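Local coordinates for glycosyl hydrolase family 2, TIM barrel domain protein (Faecalibacterium prausnitzii A2-165, PDB 6ED2) that probably hydrolyses beta-glucuronides, as a gut bacterial beta-glucuronidase of glycosyl hydrolase family 2 with a TIM barrel domain, at residues H517-W522 / L531-Y536. Residues are numbered along the deposited sequence; the frame is centred on the assembly and turned at random.
Sequences HEMDGW and LIFTEY
Helix segment 517-522, whose W522 and M519 meet L531 and F533, lies 11.9 Å from strand 531-535 at closest approach of the axes, its direction turned 136° from that of the strand. No hydrogen bond joins the two; the contact is made by four buried side chains. M519 and F533 approach from opposite directions. The M519 chain bends at chi2 and again at chi3, and its methyl CE comes to 3.6 Å from F533 CZ. The sulfur SD lies beside the ring edge, 5.1 Å from the F533 centroid, a Met-aromatic contact. F533 also stacks on F568 of helix 554-570. M519 CE also meets L531 CD2 at 4.1 Å, and this one methyl therefore touches both L531 and F533. The other branch of L531, CD1, packs 3.9 Å from W522 CB, and the two side chains cross at about a right angle. Within the helix, one bond helps to hold the indole's rotation. W522 NE1 donates a nearly straight bond (170°) to E518 OE2 at 2.8 Å, with the oxygen in the ring plane and met on its anti side, somewhat out of the carboxylate plane. E518 OE2 also forms a salt bridge with R496, just past strand 492-495, and the W522 side chain also touches L494 of that strand. A leucine in place of W522 has no N-H to offer, and would probably leave E518 OE2 more dependent on R496 and open a gap beside L494. The strand pairs in parallel with 492-495 and 574-580. This is helix-on-strand packing in a beta-alpha-beta unit (492-495, 508-525, 531-535), the repeating element of a TIM barrel.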
loop_
_atom_site.group_PDB
_atom_site.type_symbol
_atom_site.label_atom_id
_atom_site.label_comp_id
_atom_site.label_asym_id
_atom_site.label_seq_id
_atom_site.Cartn_x
_atom_site.Cartn_y
_atom_site.Cartn_z
ATOM N N HIS A 517 -17.621 -33.210 2.269
ATOM C CA HIS A 517 -18.897 -33.796 1.883
ATOM C C HIS A 517 -18.995 -33.936 0.367
ATOM O O HIS A 517 -19.306 -35.015 -0.144
ATOM C CB HIS A 517 -20.055 -32.960 2.434
ATOM C CG HIS A 517 -21.405 -33.489 2.057
ATOM N ND1 HIS A 517 -21.968 -34.599 2.656
ATOM C CD2 HIS A 517 -22.288 -33.083 1.114
ATOM C CE1 HIS A 517 -23.150 -34.835 2.116
ATOM N NE2 HIS A 517 -23.367 -33.930 1.178
ATOM N N GLU A 518 -18.700 -32.864 -0.376
ATOM C CA GLU A 518 -18.775 -32.957 -1.836
ATOM C C GLU A 518 -17.727 -33.915 -2.391
ATOM O O GLU A 518 -18.002 -34.660 -3.337
ATOM C CB GLU A 518 -18.626 -31.578 -2.494
ATOM C CG GLU A 518 -19.038 -31.595 -3.981
ATOM C CD GLU A 518 -18.681 -30.324 -4.763
ATOM O OE1 GLU A 518 -18.555 -29.247 -4.142
ATOM O OE2 GLU A 518 -18.550 -30.405 -6.013
ATOM N N MET A 519 -16.520 -33.912 -1.826
ATOM C CA MET A 519 -15.490 -34.807 -2.337
ATOM C C MET A 519 -15.889 -36.269 -2.170
ATOM O O MET A 519 -15.553 -37.102 -3.023
ATOM C CB MET A 519 -14.150 -34.536 -1.648
ATOM C CG MET A 519 -13.556 -33.168 -1.983
ATOM S SD MET A 519 -13.597 -32.809 -3.759
ATOM C CE MET A 519 -12.289 -33.874 -4.317
ATOM N N ASP A 520 -16.600 -36.607 -1.084
ATOM C CA ASP A 520 -17.099 -37.975 -0.946
ATOM C C ASP A 520 -18.041 -38.327 -2.090
ATOM O O ASP A 520 -18.048 -39.471 -2.547
ATOM C CB ASP A 520 -17.804 -38.172 0.400
ATOM C CG ASP A 520 -16.868 -37.968 1.605
ATOM O OD1 ASP A 520 -15.633 -38.187 1.485
ATOM O OD2 ASP A 520 -17.378 -37.587 2.688
ATOM N N GLY A 521 -18.828 -37.355 -2.566
ATOM C CA GLY A 521 -19.632 -37.569 -3.761
ATOM C C GLY A 521 -18.789 -37.818 -5.002
ATOM O O GLY A 521 -19.046 -38.760 -5.758
ATOM N N TRP A 522 -17.762 -36.977 -5.229
ATOM C CA TRP A 522 -16.889 -37.177 -6.389
ATOM C C TRP A 522 -16.196 -38.532 -6.333
ATOM O O TRP A 522 -15.991 -39.178 -7.370
ATOM C CB TRP A 522 -15.854 -36.042 -6.506
ATOM C CG TRP A 522 -16.496 -34.826 -6.996
ATOM C CD1 TRP A 522 -16.778 -33.699 -6.279
ATOM C CD2 TRP A 522 -17.029 -34.615 -8.309
ATOM N NE1 TRP A 522 -17.454 -32.796 -7.068
ATOM C CE2 TRP A 522 -17.610 -33.331 -8.323
ATOM C CE3 TRP A 522 -17.064 -35.386 -9.475
ATOM C CZ2 TRP A 522 -18.231 -32.803 -9.454
ATOM C CZ3 TRP A 522 -17.672 -34.854 -10.609
ATOM C CH2 TRP A 522 -18.247 -33.576 -10.587
ATOM N N LEU A 531 -8.843 -36.797 -10.578
ATOM C CA LEU A 531 -9.464 -35.498 -10.405
ATOM C C LEU A 531 -8.364 -34.488 -10.112
ATOM O O LEU A 531 -7.405 -34.793 -9.393
ATOM C CB LEU A 531 -10.503 -35.526 -9.272
ATOM C CG LEU A 531 -11.379 -34.285 -9.053
ATOM C CD1 LEU A 531 -12.813 -34.693 -8.587
ATOM C CD2 LEU A 531 -10.717 -33.342 -8.047
ATOM N N ILE A 532 -8.479 -33.299 -10.701
ATOM C CA ILE A 532 -7.590 -32.197 -10.381
ATOM C C ILE A 532 -8.434 -30.982 -10.052
ATOM O O ILE A 532 -9.613 -30.886 -10.420
ATOM C CB ILE A 532 -6.608 -31.849 -11.513
ATOM C CG1 ILE A 532 -7.327 -31.146 -12.661
ATOM C CG2 ILE A 532 -5.882 -33.073 -11.996
ATOM C CD1 ILE A 532 -6.346 -30.618 -13.697
ATOM N N PHE A 533 -7.811 -30.045 -9.350
ATOM C CA PHE A 533 -8.418 -28.748 -9.114
ATOM C C PHE A 533 -7.809 -27.741 -10.075
ATOM O O PHE A 533 -6.583 -27.630 -10.187
ATOM C CB PHE A 533 -8.254 -28.334 -7.653
ATOM C CG PHE A 533 -9.118 -29.148 -6.725
ATOM C CD1 PHE A 533 -10.388 -28.715 -6.389
ATOM C CD2 PHE A 533 -8.679 -30.378 -6.244
ATOM C CE1 PHE A 533 -11.200 -29.488 -5.568
ATOM C CE2 PHE A 533 -9.474 -31.149 -5.405
ATOM C CZ PHE A 533 -10.735 -30.711 -5.078
ATOM N N THR A 534 -8.665 -27.058 -10.811
ATOM C CA THR A 534 -8.211 -26.062 -11.759
ATOM C C THR A 534 -8.454 -24.638 -11.280
ATOM O O THR A 534 -7.929 -23.704 -11.894
ATOM C CB THR A 534 -8.893 -26.279 -13.121
ATOM O OG1 THR A 534 -10.267 -26.627 -12.909
ATOM C CG2 THR A 534 -8.194 -27.398 -13.883
ATOM N N GLU A 535 -9.244 -24.443 -10.224
ATOM C CA GLU A 535 -9.331 -23.141 -9.570
ATOM C C GLU A 535 -9.600 -23.336 -8.090
ATOM O O GLU A 535 -10.293 -24.276 -7.684
ATOM C CB GLU A 535 -10.431 -22.240 -10.148
ATOM C CG GLU A 535 -10.178 -21.849 -11.576
ATOM C CD GLU A 535 -11.109 -20.800 -12.066
ATOM O OE1 GLU A 535 -11.705 -20.093 -11.217
ATOM O OE2 GLU A 535 -11.226 -20.678 -13.308
ATOM N N TYR A 536 -9.063 -22.405 -7.305
ATOM C CA TYR A 536 -9.264 -22.210 -5.876
ATOM C C TYR A 536 -8.339 -21.072 -5.450
ATOM O O TYR A 536 -7.338 -20.782 -6.120
ATOM C CB TYR A 536 -8.994 -23.484 -5.072
ATOM C CG TYR A 536 -7.556 -23.983 -5.042
ATOM C CD1 TYR A 536 -6.778 -23.830 -3.893
ATOM C CD2 TYR A 536 -6.987 -24.626 -6.133
ATOM C CE1 TYR A 536 -5.479 -24.292 -3.836
ATOM C CE2 TYR A 536 -5.683 -25.114 -6.083
ATOM C CZ TYR A 536 -4.933 -24.943 -4.929
ATOM O OH TYR A 536 -3.632 -25.415 -4.854
#